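Local coordinates for protein dihydropyrimidinase (PDB 3SFW) that probably catalyses the zinc-dependent hydrolytic ring opening of dihydropyrimidines and related cyclic imides, at residues L179-A184 against K374-F379; Q234-H239 against L309-S314; I55-H60 against T370-L375; S139-E144 against K174-L179. All blocks are in the same frame, centred on the assembly; numbering follows the deposited sequence.

Contacts 1, 2 and 3 converge on the two-zinc active site of an amidohydrolase barrel, and contact 4 lies farther out. Contacts 1 and 2, with centres about 7 Å apart, share one zinc ion: His183 of 179-184 and His239 of 234-239 both bind it, and their strands are neighbours in a parallel sheet. Contact 3 supplies His58 and His60 to the other zinc ion. Contacts 1 and 3 both use helix 361-376, their centres about 8 Å apart, while Ser314 of contact 2 bonds to Asp56 of contact 3. Contact 4, centred about 12 Å from contact 1, shares Leu179 with it, where helix 163-176 leads into strand 180-182.

Contact 1: L179-A184 against K374-F379; sequences LVQVHA and KLFGMF. With ZN (zinc ion), chain D.
An amide oxygen set against an aromatic ring is the odd feature here: Gln181 OE1 lies 3.7 Å from Phe376 CE1, with the amide and ring planes 60° apart. Beyond CG the Gln181 chain runs extended, which carries the amide from the strand to the end of helix 361-376. Leu179 approaches the same ring at about a right angle, its CD2 3.9 Å from Phe376 CE1. That methyl also rests 3.6 Å from the backbone oxygen Leu375 O, because CG stands anti to the backbone N (chi1 178°) and the CB bond already points at the helix. Gly377, at positive phi, forms the Schellman motif that closes the helix. Tyr236 meets the Phe376 ring edge-to-face, so aromatic packing continues into the next strand. Just beyond strand 180-182, His183 ND1 binds a zinc ion at 2.2 Å, beside two waters. Metal ligands at the C-terminal ends of the strands, here with buried strand-helix packing nearby, are characteristic of the amidohydrolase TIM-barrel active site.

Contact 2: Q234-H239 against L309-S314; sequences QLYVVH and LQTVGS. With ZN (zinc ion), chain D.
The Tyr236 ring has Val238 CG1 in plane at its edge, while Thr311 OG1 comes in obliquely near the phenol oxygen. The His239 ring carries Val238 CG2 over the centre of one face, 3.4 Å above the plane, so a single valine touches both aromatic groups with different methyls. Across the two segments the link is one short hydrogen bond, in which Thr311 OG1 donates to Tyr236 OH at 2.7 Å. The tyrosine and threonine reach for each other from their two strands. Tyr236 CG is anti to the backbone N (chi1 179°), which carries the phenol across toward strand 311-312, and the CB bond of Thr311 points back toward it. Tyr236 OH is also hydrogen-bonded to Glu262, a residue of the intervening strand 258-263, so two partners grip this buried hydroxyl and should restrict its rotation. Glu262 bonds to the backbone N of His239 as well, tying the phenol network to a metal ligand. His239 NE2 binds the zinc ion at 2.2 Å, a site shared with His183, the carboxylated Lys150 and two waters. Thr311 packs in addition on Val372 and Leu375 of helix 361-376. Bridging strands 234-237 and 311-312 below a strand-end histidine, the polar link belongs to the interior of the TIM barrel beneath the binuclear zinc site of the amidohydrolases.

Contact 3: I55-H60 against T370-L375; sequences IDPHTH and TKVAKL. With ZN (zinc ion), chain F.
Apolar packing joins strand 49-59, at whose end the HxH zinc motif of the amidohydrolase TIM barrel lies, to helix 361-376. Ile55 and Val372 lie alongside each other, pointing opposite ways, and their methyls are pressed close, Ile55 CG2 lying 3.5 Å from Val372 CG1, nearer than methyls normally pack. The other arm of the isoleucine reaches Ala373, with CD1 3.7 Å from Ala373 CB. Pro57 crosses Val372 at about a right angle, its CD 3.7 Å from Val372 CG1; this methyl, anti to the backbone N (chi1 177°), therefore sits against both strand residues. The axes of strand 55-59 and helix 370-375 approach to 8.1 Å at an angle of 54°.

Hydrogen bonds engage polar groups of the strand. Asp56 has its CB bond pointing away from the helix, and its OD1 accepts a hydrogen bond from the backbone N of His58 at 3.0 Å, an Asx turn with the donor tilted 41° out of the carboxylate plane. Its OD2 bonds to Ser314, and His58 ND1 is hydrogen-bonded to Glu262, a second-shell carboxylate that should help fix the ring's orientation.

Metal binding follows at the end of the strand and just past it. Asp315 and the carboxylated Lys150 complete the site of the zinc ion, which His58 NE2 and His60 NE2 each hold at 2.1 Å, with His60 CD2 in plane at the edge of the His58 ring.

Contact 4: S139-E144 against K174-L179; sequences SVVNNE and KELGAL
Two helices on the outside of the amidohydrolase barrel, 131-142 and 163-176, meet here near their C-terminal ends, with Val141 as the central side chain. Its two methyls do different work. CG1 lies against the backbone, 3.6 Å from Leu176 O, whereas CG2 faces side chains, standing 4.1 Å from Leu176 CD1 and 4.2 Å from Ala178 CB. Valine and leucine meet at a slant, in loose apolar contact. Beside this apolar patch a water forms a polar bridge: it donates to Asn142 OD1 at 2.7 Å and to Leu176 O at 2.6 Å, giving the last carbonyl of helix 163-176 a partner. Gly177, at positive phi, then turns the chain out of the helix, and Ala178 follows with its methyl toward Val141. Val140 packs on helix 101-112. Leu176 also touches Leu137 and Glu138 of helix 131-142. Past Ala178, whose O accepts from Gln234 NE2, the chain enters strand 180-182 beside strand 234-237.

Contact 1: L179-A184 against K374-F379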
loop_
_atom_site.group_PDB
_atom_site.type_symbol
_atom_site.label_atom_id
_atom_site.label_comp_id
_atom_site.label_asym_id
_atom_site.label_seq_id
_atom_site.Cartn_x
_atom_site.Cartn_y
_atom_site.Cartn_z
ATOM N N LEU A 179 -24.801 -9.958 -9.492
ATOM C CA LEU A 179 -23.439 -10.004 -8.908
ATOM C C LEU A 179 -22.588 -10.882 -9.853
ATOM O O LEU A 179 -23.079 -11.917 -10.331
ATOM C CB LEU A 179 -23.543 -10.716 -7.541
ATOM C CG LEU A 179 -22.222 -10.918 -6.768
ATOM C CD1 LEU A 179 -21.594 -9.588 -6.450
ATOM C CD2 LEU A 179 -22.583 -11.677 -5.513
ATOM N N VAL A 180 -21.384 -10.420 -10.194
ATOM C CA VAL A 180 -20.471 -11.205 -11.054
ATOM C C VAL A 180 -19.468 -11.895 -10.117
ATOM O O VAL A 180 -18.797 -11.235 -9.344
ATOM C CB VAL A 180 -19.739 -10.326 -12.077
ATOM C CG1 VAL A 180 -18.727 -11.186 -12.879
ATOM C CG2 VAL A 180 -20.764 -9.736 -13.080
ATOM N N GLN A 181 -19.377 -13.221 -10.260
ATOM C CA GLN A 181 -18.409 -14.050 -9.563
ATOM C C GLN A 181 -17.243 -14.310 -10.502
ATOM O O GLN A 181 -17.471 -14.574 -11.681
ATOM C CB GLN A 181 -19.037 -15.367 -9.254
ATOM C CG GLN A 181 -20.132 -15.278 -8.193
ATOM C CD GLN A 181 -20.969 -16.522 -8.207
ATOM O OE1 GLN A 181 -20.943 -17.340 -7.252
ATOM N NE2 GLN A 181 -21.669 -16.705 -9.258
ATOM N N VAL A 182 -16.012 -14.298 -9.984
ATOM C CA VAL A 182 -14.904 -14.790 -10.795
ATOM C C VAL A 182 -14.151 -15.925 -10.131
ATOM O O VAL A 182 -13.808 -15.823 -8.973
ATOM C CB VAL A 182 -13.922 -13.643 -11.127
ATOM C CG1 VAL A 182 -12.621 -14.158 -11.540
ATOM C CG2 VAL A 182 -14.531 -12.712 -12.187
ATOM N N HIS A 183 -13.709 -16.888 -10.951
ATOM C CA HIS A 183 -12.583 -17.774 -10.624
ATOM C C HIS A 183 -11.331 -17.050 -11.134
ATOM O O HIS A 183 -11.116 -16.971 -12.356
ATOM C CB HIS A 183 -12.721 -19.155 -11.358
ATOM C CG HIS A 183 -11.527 -20.053 -11.162
ATOM N ND1 HIS A 183 -11.594 -21.277 -10.518
ATOM C CD2 HIS A 183 -10.219 -19.865 -11.491
ATOM C CE1 HIS A 183 -10.382 -21.817 -10.498
ATOM N NE2 HIS A 183 -9.530 -20.974 -11.060
ATOM N N ALA A 184 -10.526 -16.508 -10.210
ATOM C CA ALA A 184 -9.464 -15.560 -10.614
ATOM C C ALA A 184 -8.092 -16.243 -10.543
ATOM O O ALA A 184 -7.355 -16.086 -9.558
ATOM C CB ALA A 184 -9.483 -14.279 -9.704
ATOM N N LYS A 374 -27.496 -12.678 1.999
ATOM C CA LYS A 374 -27.604 -11.289 1.619
ATOM C C LYS A 374 -26.919 -10.992 0.236
ATOM O O LYS A 374 -27.510 -10.364 -0.654
ATOM C CB LYS A 374 -26.986 -10.440 2.729
ATOM C CG LYS A 374 -27.931 -10.355 3.958
ATOM C CD LYS A 374 -27.225 -9.734 5.133
ATOM C CE LYS A 374 -28.263 -9.462 6.265
ATOM N NZ LYS A 374 -27.498 -8.728 7.305
ATOM N N LEU A 375 -25.734 -11.549 0.027
ATOM C CA LEU A 375 -25.008 -11.290 -1.217
ATOM C C LEU A 375 -25.687 -12.005 -2.383
ATOM O O LEU A 375 -25.534 -11.591 -3.512
ATOM C CB LEU A 375 -23.551 -11.778 -1.114
ATOM C CG LEU A 375 -22.702 -10.834 -0.250
ATOM C CD1 LEU A 375 -21.269 -11.439 0.041
ATOM C CD2 LEU A 375 -22.599 -9.471 -0.960
ATOM N N PHE A 376 -26.358 -13.129 -2.094
ATOM C CA PHE A 376 -26.966 -13.954 -3.155
ATOM C C PHE A 376 -28.495 -13.849 -3.230
ATOM O O PHE A 376 -29.139 -14.580 -3.975
ATOM C CB PHE A 376 -26.491 -15.410 -3.002
ATOM C CG PHE A 376 -25.043 -15.560 -3.400
ATOM C CD1 PHE A 376 -24.683 -15.430 -4.739
ATOM C CD2 PHE A 376 -24.035 -15.647 -2.434
ATOM C CE1 PHE A 376 -23.325 -15.469 -5.127
ATOM C CE2 PHE A 376 -22.684 -15.760 -2.812
ATOM C CZ PHE A 376 -22.315 -15.581 -4.150
ATOM N N GLY A 377 -29.052 -12.850 -2.558
ATOM C CA GLY A 377 -30.484 -12.479 -2.840
ATOM C C GLY A 377 -31.479 -13.479 -2.262
ATOM O O GLY A 377 -32.551 -13.732 -2.846
ATOM N N MET A 378 -31.125 -14.064 -1.114
ATOM C CA MET A 378 -31.966 -15.100 -0.475
ATOM C C MET A 378 -32.392 -14.618 0.904
ATOM O O MET A 378 -32.937 -15.372 1.648
ATOM C CB MET A 378 -31.150 -16.430 -0.281
ATOM C CG MET A 378 -30.709 -17.085 -1.632
ATOM S SD MET A 378 -29.282 -18.238 -1.449
ATOM C CE MET A 378 -30.120 -19.625 -0.728
ATOM N N PHE A 379 -32.131 -13.354 1.241
ATOM C CA PHE A 379 -32.372 -12.871 2.615
ATOM C C PHE A 379 -33.633 -11.990 2.554
ATOM O O PHE A 379 -33.778 -11.202 1.625
ATOM C CB PHE A 379 -31.183 -12.011 3.087
ATOM C CG PHE A 379 -31.263 -11.630 4.548
ATOM C CD1 PHE A 379 -31.749 -10.384 4.932
ATOM C CD2 PHE A 379 -30.892 -12.554 5.528
ATOM C CE1 PHE A 379 -31.861 -10.059 6.315
ATOM C CE2 PHE A 379 -31.024 -12.243 6.856
ATOM C CZ PHE A 379 -31.481 -10.991 7.245
HETATM ZN ZN ZN D . -13.114 -22.312 -9.311
HETATM O O HOH W 1 -13.682 -23.734 -10.754
HETATM O O HOH W 2 -11.817 -24.119 -9.064
#

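Contact 2: Q234-H239 against L309-S314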
loop_
_atom_site.group_PDB
_atom_site.type_symbol
_atom_site.label_atom_id
_atom_site.label_comp_id
_atom_site.label_asym_id
_atom_site.label_seq_id
_atom_site.Cartn_x
_atom_site.Cartn_y
_atom_site.Cartn_z
ATOM N N GLN A 234 -20.462 -4.863 -9.366
ATOM C CA GLN A 234 -20.193 -5.522 -8.071
ATOM C C GLN A 234 -19.603 -6.908 -8.327
ATOM O O GLN A 234 -20.045 -7.608 -9.235
ATOM C CB GLN A 234 -21.462 -5.630 -7.212
ATOM C CG GLN A 234 -22.738 -6.123 -7.995
ATOM C CD GLN A 234 -23.597 -4.931 -8.497
ATOM O OE1 GLN A 234 -23.447 -3.795 -8.042
ATOM N NE2 GLN A 234 -24.461 -5.189 -9.478
ATOM N N LEU A 235 -18.561 -7.272 -7.561
ATOM C CA LEU A 235 -17.731 -8.428 -7.882
ATOM C C LEU A 235 -17.660 -9.310 -6.663
ATOM O O LEU A 235 -17.547 -8.807 -5.539
ATOM C CB LEU A 235 -16.285 -7.970 -8.221
ATOM C CG LEU A 235 -15.303 -9.126 -8.556
ATOM C CD1 LEU A 235 -15.652 -9.669 -10.000
ATOM C CD2 LEU A 235 -13.878 -8.564 -8.582
ATOM N N TYR A 236 -17.714 -10.619 -6.881
ATOM C CA TYR A 236 -17.526 -11.594 -5.812
ATOM C C TYR A 236 -16.431 -12.571 -6.240
ATOM O O TYR A 236 -16.555 -13.252 -7.213
ATOM C CB TYR A 236 -18.852 -12.310 -5.561
ATOM C CG TYR A 236 -18.832 -13.386 -4.493
ATOM C CD1 TYR A 236 -18.350 -14.673 -4.780
ATOM C CD2 TYR A 236 -19.489 -13.176 -3.266
ATOM C CE1 TYR A 236 -18.464 -15.722 -3.835
ATOM C CE2 TYR A 236 -19.578 -14.181 -2.301
ATOM C CZ TYR A 236 -19.059 -15.442 -2.582
ATOM O OH TYR A 236 -19.298 -16.483 -1.707
ATOM N N VAL A 237 -15.307 -12.529 -5.553
ATOM C CA VAL A 237 -14.175 -13.363 -5.903
ATOM C C VAL A 237 -14.319 -14.694 -5.174
ATOM O O VAL A 237 -14.248 -14.740 -3.933
ATOM C CB VAL A 237 -12.827 -12.704 -5.492
ATOM C CG1 VAL A 237 -11.632 -13.582 -6.032
ATOM C CG2 VAL A 237 -12.737 -11.241 -6.028
ATOM N N VAL A 238 -14.480 -15.803 -5.915
ATOM C CA VAL A 238 -14.719 -17.094 -5.237
ATOM C C VAL A 238 -13.344 -17.666 -4.824
ATOM O O VAL A 238 -12.311 -17.225 -5.327
ATOM C CB VAL A 238 -15.437 -18.159 -6.140
ATOM C CG1 VAL A 238 -16.771 -17.597 -6.703
ATOM C CG2 VAL A 238 -14.532 -18.583 -7.320
ATOM N N HIS A 239 -13.374 -18.580 -3.857
ATOM C CA HIS A 239 -12.164 -19.255 -3.354
ATOM C C HIS A 239 -10.906 -18.384 -3.397
ATOM O O HIS A 239 -9.933 -18.748 -4.047
ATOM C CB HIS A 239 -11.916 -20.657 -4.027
ATOM C CG HIS A 239 -11.964 -20.675 -5.543
ATOM N ND1 HIS A 239 -11.260 -19.782 -6.336
ATOM C CD2 HIS A 239 -12.528 -21.577 -6.394
ATOM C CE1 HIS A 239 -11.447 -20.100 -7.619
ATOM N NE2 HIS A 239 -12.196 -21.194 -7.668
ATOM N N LEU A 309 -12.825 -10.537 3.776
ATOM C CA LEU A 309 -13.588 -11.648 3.140
ATOM C C LEU A 309 -14.880 -11.825 3.898
ATOM O O LEU A 309 -14.898 -11.615 5.147
ATOM C CB LEU A 309 -12.805 -12.970 3.257
ATOM C CG LEU A 309 -11.458 -12.889 2.487
ATOM C CD1 LEU A 309 -10.748 -14.228 2.724
ATOM C CD2 LEU A 309 -11.666 -12.657 0.940
ATOM N N GLN A 310 -15.974 -12.080 3.172
ATOM C CA GLN A 310 -17.331 -12.049 3.813
ATOM C C GLN A 310 -18.009 -13.422 3.956
ATOM O O GLN A 310 -18.964 -13.561 4.729
ATOM C CB GLN A 310 -18.273 -11.093 3.071
ATOM C CG GLN A 310 -17.842 -9.610 3.119
ATOM C CD GLN A 310 -16.624 -9.339 2.214
ATOM O OE1 GLN A 310 -15.664 -8.647 2.610
ATOM N NE2 GLN A 310 -16.631 -9.923 1.047
ATOM N N THR A 311 -17.545 -14.425 3.212
ATOM C CA THR A 311 -18.275 -15.718 3.145
ATOM C C THR A 311 -17.306 -16.903 3.089
ATOM O O THR A 311 -16.125 -16.776 2.709
ATOM C CB THR A 311 -19.164 -15.838 1.877
ATOM O OG1 THR A 311 -18.301 -15.760 0.712
ATOM C CG2 THR A 311 -20.214 -14.707 1.843
ATOM N N VAL A 312 -17.840 -18.077 3.440
ATOM C CA VAL A 312 -17.086 -19.333 3.224
ATOM C C VAL A 312 -17.977 -20.296 2.450
ATOM O O VAL A 312 -19.104 -20.617 2.876
ATOM C CB VAL A 312 -16.656 -19.988 4.548
ATOM C CG1 VAL A 312 -15.983 -21.384 4.253
ATOM C CG2 VAL A 312 -15.689 -19.094 5.306
ATOM N N GLY A 313 -17.490 -20.722 1.288
ATOM C CA GLY A 313 -18.174 -21.743 0.520
ATOM C C GLY A 313 -17.272 -22.970 0.469
ATOM O O GLY A 313 -16.107 -22.900 0.868
ATOM N N SER A 314 -17.787 -24.097 -0.017
ATOM C CA SER A 314 -16.965 -25.340 -0.021
ATOM C C SER A 314 -16.175 -25.524 -1.333
ATOM O O SER A 314 -15.083 -26.109 -1.299
ATOM C CB SER A 314 -17.848 -26.595 0.198
ATOM O OG SER A 314 -18.820 -26.674 -0.835
HETATM ZN ZN ZN D . -13.114 -22.312 -9.311
HETATM O O HOH W 1 -13.682 -23.734 -10.754
HETATM O O HOH W 2 -11.817 -24.119 -9.064
#

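Contact 3: I55-H60 against T370-L375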
loop_
_atom_site.group_PDB
_atom_site.type_symbol
_atom_site.label_atom_id
_atom_site.label_comp_id
_atom_site.label_asym_id
_atom_site.label_seq_id
_atom_site.Cartn_x
_atom_site.Cartn_y
_atom_site.Cartn_z
ATOM N N ILE A 55 -25.551 -21.833 4.419
ATOM C CA ILE A 55 -25.903 -21.701 2.993
ATOM C C ILE A 55 -24.584 -21.737 2.273
ATOM O O ILE A 55 -23.688 -20.951 2.577
ATOM C CB ILE A 55 -26.589 -20.348 2.699
ATOM C CG1 ILE A 55 -27.879 -20.229 3.543
ATOM C CG2 ILE A 55 -26.881 -20.210 1.168
ATOM C CD1 ILE A 55 -28.514 -18.833 3.437
ATOM N N ASP A 56 -24.381 -22.777 1.455
ATOM C CA ASP A 56 -23.125 -22.946 0.744
ATOM C C ASP A 56 -23.246 -22.407 -0.662
ATOM O O ASP A 56 -23.982 -22.957 -1.457
ATOM C CB ASP A 56 -22.781 -24.447 0.649
ATOM C CG ASP A 56 -21.356 -24.702 0.127
ATOM O OD1 ASP A 56 -20.732 -23.809 -0.471
ATOM O OD2 ASP A 56 -20.855 -25.837 0.314
ATOM N N PRO A 57 -22.629 -21.251 -0.934
ATOM C CA PRO A 57 -22.824 -20.626 -2.233
ATOM C C PRO A 57 -21.926 -21.227 -3.324
ATOM O O PRO A 57 -21.785 -20.612 -4.394
ATOM C CB PRO A 57 -22.359 -19.184 -2.006
ATOM C CG PRO A 57 -21.267 -19.302 -0.916
ATOM C CD PRO A 57 -21.859 -20.397 0.001
ATOM N N HIS A 58 -21.242 -22.328 -3.036
ATOM C CA HIS A 58 -20.216 -22.774 -3.978
ATOM C C HIS A 58 -20.189 -24.295 -4.127
ATOM O O HIS A 58 -19.391 -24.987 -3.487
ATOM C CB HIS A 58 -18.841 -22.210 -3.591
ATOM C CG HIS A 58 -17.813 -22.311 -4.684
ATOM N ND1 HIS A 58 -16.778 -21.405 -4.811
ATOM C CD2 HIS A 58 -17.710 -23.159 -5.742
ATOM C CE1 HIS A 58 -16.065 -21.706 -5.888
ATOM N NE2 HIS A 58 -16.617 -22.763 -6.469
ATOM N N THR A 59 -21.118 -24.829 -4.940
ATOM C CA THR A 59 -21.176 -26.305 -5.119
ATOM C C THR A 59 -21.190 -26.676 -6.601
ATOM O O THR A 59 -21.553 -25.860 -7.447
ATOM C CB THR A 59 -22.390 -26.944 -4.411
ATOM O OG1 THR A 59 -23.618 -26.505 -5.022
ATOM C CG2 THR A 59 -22.436 -26.470 -2.905
ATOM N N HIS A 60 -20.744 -27.895 -6.894
ATOM C CA HIS A 60 -20.684 -28.422 -8.251
ATOM C C HIS A 60 -21.217 -29.864 -8.249
ATOM O O HIS A 60 -20.441 -30.836 -8.396
ATOM C CB HIS A 60 -19.228 -28.418 -8.767
ATOM C CG HIS A 60 -18.621 -27.049 -8.821
ATOM N ND1 HIS A 60 -18.923 -26.148 -9.822
ATOM C CD2 HIS A 60 -17.777 -26.414 -7.976
ATOM C CE1 HIS A 60 -18.230 -25.034 -9.631
ATOM N NE2 HIS A 60 -17.548 -25.160 -8.496
ATOM N N THR A 370 -25.645 -15.987 6.970
ATOM C CA THR A 370 -26.413 -14.729 6.785
ATOM C C THR A 370 -25.846 -13.840 5.683
ATOM O O THR A 370 -26.577 -13.367 4.791
ATOM C CB THR A 370 -26.429 -13.933 8.088
ATOM O OG1 THR A 370 -26.816 -14.790 9.177
ATOM C CG2 THR A 370 -27.360 -12.676 7.972
ATOM N N LYS A 371 -24.529 -13.627 5.692
ATOM C CA LYS A 371 -23.911 -12.777 4.647
ATOM C C LYS A 371 -24.007 -13.449 3.247
ATOM O O LYS A 371 -24.077 -12.783 2.200
ATOM C CB LYS A 371 -22.456 -12.411 5.022
ATOM C CG LYS A 371 -21.891 -11.208 4.247
ATOM C CD LYS A 371 -22.815 -9.945 4.402
ATOM C CE LYS A 371 -23.106 -9.490 5.824
ATOM N NZ LYS A 371 -21.848 -9.333 6.623
ATOM N N VAL A 372 -24.017 -14.768 3.244
ATOM C CA VAL A 372 -24.198 -15.500 1.996
ATOM C C VAL A 372 -25.633 -15.249 1.469
ATOM O O VAL A 372 -25.807 -14.896 0.309
ATOM C CB VAL A 372 -24.085 -17.033 2.240
ATOM C CG1 VAL A 372 -24.364 -17.804 0.916
ATOM C CG2 VAL A 372 -22.673 -17.413 2.806
ATOM N N ALA A 373 -26.652 -15.313 2.346
ATOM C CA ALA A 373 -28.030 -15.038 1.871
ATOM C C ALA A 373 -28.134 -13.615 1.320
ATOM O O ALA A 373 -28.792 -13.365 0.320
ATOM C CB ALA A 373 -29.063 -15.224 3.033
ATOM N N LYS A 374 -27.496 -12.678 1.999
ATOM C CA LYS A 374 -27.604 -11.289 1.619
ATOM C C LYS A 374 -26.919 -10.992 0.236
ATOM O O LYS A 374 -27.510 -10.364 -0.654
ATOM C CB LYS A 374 -26.986 -10.440 2.729
ATOM C CG LYS A 374 -27.931 -10.355 3.958
ATOM C CD LYS A 374 -27.225 -9.734 5.133
ATOM C CE LYS A 374 -28.263 -9.462 6.265
ATOM N NZ LYS A 374 -27.498 -8.728 7.305
ATOM N N LEU A 375 -25.734 -11.549 0.027
ATOM C CA LEU A 375 -25.008 -11.290 -1.217
ATOM C C LEU A 375 -25.687 -12.005 -2.383
ATOM O O LEU A 375 -25.534 -11.591 -3.512
ATOM C CB LEU A 375 -23.551 -11.778 -1.114
ATOM C CG LEU A 375 -22.702 -10.834 -0.250
ATOM C CD1 LEU A 375 -21.269 -11.439 0.041
ATOM C CD2 LEU A 375 -22.599 -9.471 -0.960
HETATM ZN ZN ZN F . -15.864 -23.951 -8.085
#

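Contact 4: S139-E144 against K174-L179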
loop_
_atom_site.group_PDB
_atom_site.type_symbol
_atom_site.label_atom_id
_atom_site.label_comp_id
_atom_site.label_asym_id
_atom_site.label_seq_id
_atom_site.Cartn_x
_atom_site.Cartn_y
_atom_site.Cartn_z
ATOM N N SER A 139 -34.145 -11.965 -18.861
ATOM C CA SER A 139 -35.107 -12.888 -18.230
ATOM C C SER A 139 -34.409 -13.849 -17.305
ATOM O O SER A 139 -35.015 -14.348 -16.366
ATOM C CB SER A 139 -35.906 -13.642 -19.295
ATOM O OG SER A 139 -35.042 -14.448 -20.070
ATOM N N VAL A 140 -33.134 -14.121 -17.556
ATOM C CA VAL A 140 -32.390 -14.966 -16.590
ATOM C C VAL A 140 -32.438 -14.326 -15.208
ATOM O O VAL A 140 -32.768 -14.999 -14.200
ATOM C CB VAL A 140 -30.906 -15.195 -17.024
ATOM C CG1 VAL A 140 -30.080 -15.882 -15.852
ATOM C CG2 VAL A 140 -30.848 -16.100 -18.300
ATOM N N VAL A 141 -32.072 -13.038 -15.141
ATOM C CA VAL A 141 -32.006 -12.336 -13.864
ATOM C C VAL A 141 -33.402 -12.094 -13.270
ATOM O O VAL A 141 -33.678 -12.425 -12.099
ATOM C CB VAL A 141 -31.226 -11.014 -14.024
ATOM C CG1 VAL A 141 -31.356 -10.132 -12.762
ATOM C CG2 VAL A 141 -29.764 -11.287 -14.412
ATOM N N ASN A 142 -34.319 -11.592 -14.104
ATOM C CA ASN A 142 -35.616 -11.124 -13.585
ATOM C C ASN A 142 -36.645 -12.232 -13.366
ATOM O O ASN A 142 -37.464 -12.132 -12.447
ATOM C CB ASN A 142 -36.244 -10.098 -14.544
ATOM C CG ASN A 142 -35.506 -8.768 -14.531
ATOM O OD1 ASN A 142 -34.838 -8.407 -13.536
ATOM N ND2 ASN A 142 -35.610 -8.027 -15.634
ATOM N N ASN A 143 -36.580 -13.281 -14.203
ATOM C CA ASN A 143 -37.638 -14.317 -14.247
ATOM C C ASN A 143 -37.126 -15.640 -13.697
ATOM O O ASN A 143 -37.838 -16.318 -12.982
ATOM C CB ASN A 143 -38.167 -14.498 -15.667
ATOM C CG ASN A 143 -38.871 -13.254 -16.179
ATOM O OD1 ASN A 143 -39.173 -12.346 -15.396
ATOM N ND2 ASN A 143 -39.030 -13.151 -17.517
ATOM N N GLU A 144 -35.885 -15.995 -14.008
ATOM C CA GLU A 144 -35.384 -17.299 -13.564
ATOM C C GLU A 144 -34.810 -17.167 -12.175
ATOM O O GLU A 144 -34.652 -18.182 -11.501
ATOM C CB GLU A 144 -34.278 -17.851 -14.481
ATOM C CG GLU A 144 -34.736 -18.215 -15.916
ATOM C CD GLU A 144 -35.832 -19.271 -15.948
ATOM O OE1 GLU A 144 -35.829 -20.208 -15.108
ATOM O OE2 GLU A 144 -36.726 -19.133 -16.817
ATOM N N LYS A 174 -24.341 -4.850 -13.913
ATOM C CA LYS A 174 -24.695 -3.624 -13.212
ATOM C C LYS A 174 -26.074 -3.139 -13.669
ATOM O O LYS A 174 -26.898 -2.734 -12.847
ATOM C CB LYS A 174 -23.681 -2.519 -13.440
ATOM C CG LYS A 174 -24.063 -1.291 -12.576
ATOM C CD LYS A 174 -23.617 0.008 -13.170
ATOM C CE LYS A 174 -24.039 1.215 -12.256
ATOM N NZ LYS A 174 -23.747 0.963 -10.802
ATOM N N GLU A 175 -26.327 -3.228 -14.972
ATOM C CA GLU A 175 -27.632 -2.764 -15.502
ATOM C C GLU A 175 -28.777 -3.590 -14.889
ATOM O O GLU A 175 -29.859 -3.055 -14.668
ATOM C CB GLU A 175 -27.703 -2.966 -17.023
ATOM C CG GLU A 175 -26.808 -2.094 -17.869
ATOM C CD GLU A 175 -26.915 -2.438 -19.366
ATOM O OE1 GLU A 175 -26.012 -2.017 -20.133
ATOM O OE2 GLU A 175 -27.848 -3.191 -19.763
ATOM N N LEU A 176 -28.566 -4.901 -14.712
ATOM C CA LEU A 176 -29.654 -5.827 -14.385
ATOM C C LEU A 176 -29.743 -6.120 -12.904
ATOM O O LEU A 176 -30.779 -6.618 -12.432
ATOM C CB LEU A 176 -29.485 -7.171 -15.133
ATOM C CG LEU A 176 -29.613 -7.073 -16.676
ATOM C CD1 LEU A 176 -29.246 -8.451 -17.266
ATOM C CD2 LEU A 176 -31.050 -6.719 -17.073
ATOM N N GLY A 177 -28.735 -5.689 -12.145
ATOM C CA GLY A 177 -28.688 -6.008 -10.736
ATOM C C GLY A 177 -28.178 -7.428 -10.443
ATOM O O GLY A 177 -28.703 -8.112 -9.562
ATOM N N ALA A 178 -27.180 -7.877 -11.209
ATOM C CA ALA A 178 -26.558 -9.161 -10.907
ATOM C C ALA A 178 -25.211 -8.949 -10.255
ATOM O O ALA A 178 -24.508 -7.981 -10.562
ATOM C CB ALA A 178 -26.384 -10.020 -12.200
ATOM N N LEU A 179 -24.801 -9.958 -9.492
ATOM C CA LEU A 179 -23.439 -10.004 -8.908
ATOM C C LEU A 179 -22.588 -10.882 -9.853
ATOM O O LEU A 179 -23.079 -11.917 -10.331
ATOM C CB LEU A 179 -23.543 -10.716 -7.541
ATOM C CG LEU A 179 -22.222 -10.918 -6.768
ATOM C CD1 LEU A 179 -21.594 -9.588 -6.450
ATOM C CD2 LEU A 179 -22.583 -11.677 -5.513
HETATM O O HOH W 3 -33.220 -6.274 -13.271
#